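Local structure of glycosyltransferase (Streptomyces viridochromogenes, 2IUY) at residues 32-37 / 223-228; 150-155 / 258-263. The protein is probably a retaining GT4-family glycosyltransferase that takes part in avilamycin A biosynthesis and binds UDP. One frame throughout, in Å; residues are numbered along the deposited sequence.

Contact 1 of 2, residues 32-37 / 223-228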
loop_
_atom_site.group_PDB
_atom_site.type_symbol
_atom_site.label_atom_id
_atom_site.label_comp_id
_atom_site.label_asym_id
_atom_site.label_seq_id
_atom_site.Cartn_x
_atom_site.Cartn_y
_atom_site.Cartn_z
ATOM N N ILE A 32 2.117 2.429 -3.916
ATOM C CA ILE A 32 3.170 3.259 -3.278
ATOM C C ILE A 32 2.805 4.740 -3.107
ATOM O O ILE A 32 3.158 5.387 -2.097
ATOM C CB ILE A 32 4.563 3.157 -3.994
ATOM C CG1 ILE A 32 5.141 1.736 -3.833
ATOM C CG2 ILE A 32 5.564 4.248 -3.471
ATOM C CD1 ILE A 32 6.385 1.442 -4.769
ATOM N N GLN A 33 2.097 5.255 -4.111
ATOM C CA GLN A 33 1.695 6.651 -4.194
ATOM C C GLN A 33 0.655 6.969 -3.123
ATOM O O GLN A 33 0.677 8.041 -2.551
ATOM C CB GLN A 33 1.167 6.959 -5.596
ATOM C CG GLN A 33 2.207 6.801 -6.683
ATOM C CD GLN A 33 2.156 5.431 -7.415
ATOM O OE1 GLN A 33 1.654 4.426 -6.888
ATOM N NE2 GLN A 33 2.679 5.404 -8.620
ATOM N N TRP A 34 -0.241 6.024 -2.855
ATOM C CA TRP A 34 -1.157 6.108 -1.730
ATOM C C TRP A 34 -0.384 6.074 -0.393
ATOM O O TRP A 34 -0.652 6.860 0.500
ATOM C CB TRP A 34 -2.245 4.994 -1.786
ATOM C CG TRP A 34 -3.413 5.462 -2.649
ATOM C CD1 TRP A 34 -3.793 4.979 -3.871
ATOM C CD2 TRP A 34 -4.273 6.567 -2.362
ATOM N NE1 TRP A 34 -4.850 5.731 -4.365
ATOM C CE2 TRP A 34 -5.168 6.701 -3.447
ATOM C CE3 TRP A 34 -4.394 7.443 -1.271
ATOM C CZ2 TRP A 34 -6.179 7.662 -3.462
ATOM C CZ3 TRP A 34 -5.383 8.416 -1.301
ATOM C CH2 TRP A 34 -6.252 8.522 -2.391
ATOM N N VAL A 35 0.596 5.196 -0.286
ATOM C CA VAL A 35 1.409 5.149 0.957
ATOM C C VAL A 35 1.998 6.520 1.245
ATOM O O VAL A 35 1.926 7.007 2.364
ATOM C CB VAL A 35 2.515 4.075 0.908
ATOM C CG1 VAL A 35 3.389 4.117 2.194
ATOM C CG2 VAL A 35 1.886 2.668 0.710
ATOM N N VAL A 36 2.602 7.126 0.240
ATOM C CA VAL A 36 3.319 8.404 0.389
ATOM C C VAL A 36 2.351 9.535 0.773
ATOM O O VAL A 36 2.678 10.367 1.583
ATOM C CB VAL A 36 4.105 8.739 -0.922
ATOM C CG1 VAL A 36 4.830 10.069 -0.807
ATOM C CG2 VAL A 36 5.129 7.621 -1.229
ATOM N N ALA A 37 1.146 9.544 0.165
ATOM C CA ALA A 37 0.089 10.487 0.487
ATOM C C ALA A 37 -0.317 10.409 1.980
ATOM O O ALA A 37 -0.410 11.432 2.647
ATOM C CB ALA A 37 -1.133 10.254 -0.443
ATOM N N GLU A 223 -13.187 9.210 -6.456
ATOM C CA GLU A 223 -14.343 9.005 -5.614
ATOM C C GLU A 223 -15.001 7.619 -5.707
ATOM O O GLU A 223 -15.534 7.138 -4.720
ATOM C CB GLU A 223 -15.373 10.108 -5.855
ATOM C CG GLU A 223 -14.856 11.526 -5.528
ATOM C CD GLU A 223 -14.530 11.690 -4.052
ATOM O OE1 GLU A 223 -15.413 11.397 -3.198
ATOM O OE2 GLU A 223 -13.378 12.086 -3.754
ATOM N N ARG A 224 -14.988 6.973 -6.870
ATOM C CA ARG A 224 -15.588 5.628 -6.956
ATOM C C ARG A 224 -14.791 4.616 -6.132
ATOM O O ARG A 224 -15.342 3.809 -5.420
ATOM C CB ARG A 224 -15.817 5.141 -8.416
ATOM C CG ARG A 224 -16.272 3.653 -8.433
ATOM C CD ARG A 224 -17.409 3.207 -9.345
ATOM N NE ARG A 224 -16.852 2.928 -10.628
ATOM C CZ ARG A 224 -17.025 1.861 -11.388
ATOM N NH1 ARG A 224 -17.851 0.850 -11.110
ATOM N NH2 ARG A 224 -16.357 1.873 -12.520
ATOM N N ARG A 225 -13.483 4.683 -6.231
ATOM C CA ARG A 225 -12.573 3.882 -5.443
ATOM C C ARG A 225 -12.900 3.831 -3.925
ATOM O O ARG A 225 -12.934 2.761 -3.297
ATOM C CB ARG A 225 -11.190 4.446 -5.654
ATOM C CG ARG A 225 -10.099 3.522 -5.236
ATOM C CD ARG A 225 -8.803 4.281 -5.004
ATOM N NE ARG A 225 -7.836 3.316 -4.530
ATOM C CZ ARG A 225 -7.256 3.349 -3.333
ATOM N NH1 ARG A 225 -7.474 4.347 -2.480
ATOM N NH2 ARG A 225 -6.432 2.368 -3.028
ATOM N N LEU A 226 -13.147 5.020 -3.368
ATOM C CA LEU A 226 -13.497 5.212 -1.976
ATOM C C LEU A 226 -14.830 4.626 -1.603
ATOM O O LEU A 226 -14.946 3.972 -0.570
ATOM C CB LEU A 226 -13.545 6.699 -1.692
ATOM C CG LEU A 226 -12.282 7.515 -1.804
ATOM C CD1 LEU A 226 -12.670 8.886 -1.219
ATOM C CD2 LEU A 226 -11.050 6.845 -1.068
ATOM N N ASP A 227 -15.844 4.874 -2.439
ATOM C CA ASP A 227 -17.160 4.280 -2.226
ATOM C C ASP A 227 -17.106 2.749 -2.295
ATOM O O ASP A 227 -17.718 2.078 -1.467
ATOM C CB ASP A 227 -18.169 4.785 -3.262
ATOM C CG ASP A 227 -18.486 6.276 -3.109
ATOM O OD1 ASP A 227 -18.640 6.731 -1.955
ATOM O OD2 ASP A 227 -18.609 6.978 -4.149
ATOM N N LEU A 228 -16.382 2.198 -3.271
ATOM C CA LEU A 228 -16.240 0.726 -3.392
ATOM C C LEU A 228 -15.624 0.124 -2.130
ATOM O O LEU A 228 -16.108 -0.865 -1.580
ATOM C CB LEU A 228 -15.398 0.381 -4.639
ATOM C CG LEU A 228 -16.069 0.536 -6.015
ATOM C CD1 LEU A 228 -15.041 0.241 -7.133
ATOM C CD2 LEU A 228 -17.273 -0.389 -6.141
#
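Trp34 and Arg225 meet flat face to flat face, and they carry nearly all of this buried contact. The guanidinium lies on the indole with centres 3.9 Å apart and planes 10° apart. NH1 of Arg225 is the atom nearest the ring, 3.4 Å from CE2 of Trp34. It sits over the face, displaced toward the rim. Relative to the guanidinium, Trp34 NE1 lies over its middle, 3.5 Å from Arg225 CZ. The line from the centroid of the five-membered ring to Arg225 CZ is 27° off the ring normal, so the stack is a cation-pi contact as well. The two helix backbones stay far apart, with 12.2 Å between the CA atoms of Trp34 and Arg225. A long arm spans the gap: Arg225 has CG anti to the backbone N (chi1 -164°) and runs extended to NE. In this GT-B fold the arm reaches from the C-terminal Rossmann-like domain to helix 31-45 of the N-terminal one. Arg225 is a UDP-binding residue, although this chain carries no UDP. Its NH2 forms a salt bridge with Glu260, another UDP-binding residue, which probably helps fix the rotation of the guanidinium. Pro25 and Pro26 also pack on Trp34.

Contact 2 of 2, residues 150-155 / 258-263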
loop_
_atom_site.group_PDB
_atom_site.type_symbol
_atom_site.label_atom_id
_atom_site.label_comp_id
_atom_site.label_asym_id
_atom_site.label_seq_id
_atom_site.Cartn_x
_atom_site.Cartn_y
_atom_site.Cartn_z
ATOM N N ALA A 150 -9.061 10.642 7.126
ATOM C CA ALA A 150 -9.660 11.787 6.403
ATOM C C ALA A 150 -9.721 11.529 4.912
ATOM O O ALA A 150 -10.523 12.111 4.221
ATOM C CB ALA A 150 -8.898 13.135 6.690
ATOM N N ARG A 151 -8.860 10.668 4.399
ATOM C CA ARG A 151 -8.848 10.372 2.964
ATOM C C ARG A 151 -9.884 9.317 2.590
ATOM O O ARG A 151 -10.071 9.047 1.398
ATOM C CB ARG A 151 -7.457 9.914 2.496
ATOM C CG ARG A 151 -6.431 11.046 2.393
ATOM C CD ARG A 151 -5.290 10.765 1.400
ATOM N NE ARG A 151 -4.291 11.848 1.455
ATOM C CZ ARG A 151 -4.221 12.930 0.663
ATOM N NH1 ARG A 151 -5.092 13.141 -0.314
ATOM N NH2 ARG A 151 -3.256 13.836 0.866
ATOM N N TYR A 152 -10.502 8.695 3.597
ATOM C CA TYR A 152 -11.433 7.584 3.377
ATOM C C TYR A 152 -12.817 7.916 3.909
ATOM O O TYR A 152 -13.003 8.897 4.666
ATOM C CB TYR A 152 -10.884 6.246 3.943
ATOM C CG TYR A 152 -9.569 5.923 3.244
ATOM C CD1 TYR A 152 -9.534 5.191 2.039
ATOM C CD2 TYR A 152 -8.371 6.450 3.732
ATOM C CE1 TYR A 152 -8.316 4.976 1.374
ATOM C CE2 TYR A 152 -7.176 6.241 3.073
ATOM C CZ TYR A 152 -7.153 5.513 1.918
ATOM O OH TYR A 152 -5.924 5.354 1.332
ATOM N N ARG A 153 -13.782 7.098 3.498
ATOM C CA ARG A 153 -15.134 7.259 3.978
ATOM C C ARG A 153 -15.201 6.907 5.462
ATOM O O ARG A 153 -14.590 5.926 5.936
ATOM C CB ARG A 153 -16.128 6.418 3.176
ATOM C CG ARG A 153 -16.233 6.738 1.714
ATOM C CD ARG A 153 -16.957 8.053 1.405
ATOM N NE ARG A 153 -16.955 8.278 -0.043
ATOM C CZ ARG A 153 -16.340 9.282 -0.664
ATOM N NH1 ARG A 153 -15.707 10.232 0.027
ATOM N NH2 ARG A 153 -16.408 9.373 -2.000
ATOM N N SER A 154 -15.987 7.703 6.162
ATOM C CA SER A 154 -16.119 7.643 7.578
ATOM C C SER A 154 -17.444 7.017 7.946
ATOM O O SER A 154 -18.320 6.821 7.093
ATOM C CB SER A 154 -16.033 9.066 8.132
ATOM O OG SER A 154 -17.223 9.762 7.802
ATOM N N ALA A 155 -17.616 6.707 9.225
ATOM C CA ALA A 155 -18.905 6.200 9.728
ATOM C C ALA A 155 -20.046 7.204 9.443
ATOM O O ALA A 155 -21.151 6.806 9.041
ATOM C CB ALA A 155 -18.810 5.876 11.210
ATOM N N VAL A 258 -5.426 -3.549 2.611
ATOM C CA VAL A 258 -5.904 -4.025 3.918
ATOM C C VAL A 258 -6.280 -2.842 4.847
ATOM O O VAL A 258 -7.390 -2.803 5.421
ATOM C CB VAL A 258 -4.874 -4.977 4.617
ATOM C CG1 VAL A 258 -5.335 -5.383 6.078
ATOM C CG2 VAL A 258 -4.661 -6.256 3.818
ATOM N N SER A 259 -5.347 -1.891 4.995
ATOM C CA SER A 259 -5.571 -0.719 5.846
ATOM C C SER A 259 -6.649 0.175 5.259
ATOM O O SER A 259 -7.438 0.778 5.999
ATOM C CB SER A 259 -4.250 0.062 6.114
ATOM O OG SER A 259 -3.688 0.478 4.881
ATOM N N GLU A 260 -6.690 0.244 3.925
ATOM C CA GLU A 260 -7.693 1.021 3.175
ATOM C C GLU A 260 -9.106 0.495 3.358
ATOM O O GLU A 260 -10.003 1.271 3.640
ATOM C CB GLU A 260 -7.334 1.105 1.688
ATOM C CG GLU A 260 -6.089 1.973 1.553
ATOM C CD GLU A 260 -5.745 2.352 0.154
ATOM O OE1 GLU A 260 -5.478 1.444 -0.643
ATOM O OE2 GLU A 260 -5.724 3.584 -0.134
ATOM N N ALA A 261 -9.295 -0.809 3.181
ATOM C CA ALA A 261 -10.592 -1.409 3.427
ATOM C C ALA A 261 -11.029 -1.143 4.853
ATOM O O ALA A 261 -12.104 -0.644 5.080
ATOM C CB ALA A 261 -10.559 -2.945 3.091
ATOM N N ALA A 262 -10.176 -1.459 5.829
ATOM C CA ALA A 262 -10.609 -1.454 7.214
ATOM C C ALA A 262 -10.909 -0.040 7.708
ATOM O O ALA A 262 -11.929 0.204 8.373
ATOM C CB ALA A 262 -9.552 -2.141 8.092
ATOM N N VAL A 263 -10.065 0.911 7.377
ATOM C CA VAL A 263 -10.355 2.305 7.775
ATOM C C VAL A 263 -11.626 2.817 7.059
ATOM O O VAL A 263 -12.234 3.795 7.499
ATOM C CB VAL A 263 -9.194 3.205 7.489
ATOM C CG1 VAL A 263 -9.264 3.689 6.012
ATOM C CG2 VAL A 263 -9.212 4.404 8.417
#
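Glu260 is the second glutamate of the EX7E motif of GT4 enzymes and one of the UDP-binding residues; in relatives this residue holds the ribose hydroxyls of the nucleotide. Here its carboxylate meets the phenol of Tyr152, from the loop before strand 165-168. Tyr152 OH donates to Glu260 OE2. The modelled separation of Tyr152 OH and Glu260 OE2, 2.3 Å, is too short for an ordinary hydrogen bond, so the exact length is doubtful. OE2 comes in at the ring edge, near the ring plane, and is 3.3 Å from Tyr152 CE1. The carboxylate plane is turned 77° from the ring. CG of Glu260 lies 3.7 Å from Tyr152 CZ, so the aliphatic part of the acid packs there too. The Glu260 chain is extended beyond CG (chi2 -170°), which carries the carboxylate out from the helix to the phenol. Its other oxygen, OE1, is held by Arg225; the hold on OE2 is less certain.

Val263, one turn further on, packs at the other end of the ring. Its CG1 approaches obliquely and lies 3.6 Å from Tyr152 CG and 3.7 Å from Tyr152 CB. The two side chains cross at about a right angle. Arg153 comes close through its backbone, while its guanidinium turns away to salt bridges with Glu223 and Asp227.

The tyrosine ring is enclosed by several parts of the fold. Trp34 of helix 31-45 touches it, as do Arg225 and Leu226 of helix 222-231. Behind helix 256-263, Ala262 packs on Val311 and Ala315 of helix 308-319.

The centres of contacts 1 and 2 lie about 9 Å apart, and contact 1 is nearer the centre of the molecule. Their segments alternate in sequence: 32-37, 150-155, 223-228, 258-263. Segment 32-37 lies on helix 31-45, in the domain built on the N-terminal parallel sheet. Helices 222-231 and 256-263 belong to the domain of the second sheet. The contacts touch directly through two salt bridges and through packing of Leu226 on 150-155. Contact 1 joins the domains across the cleft, whereas contact 2 ties a loop to a helix beside it. Each contact holds one UDP-binding residue, Arg225 in contact 1 and Glu260 in contact 2, so both border the nucleotide site.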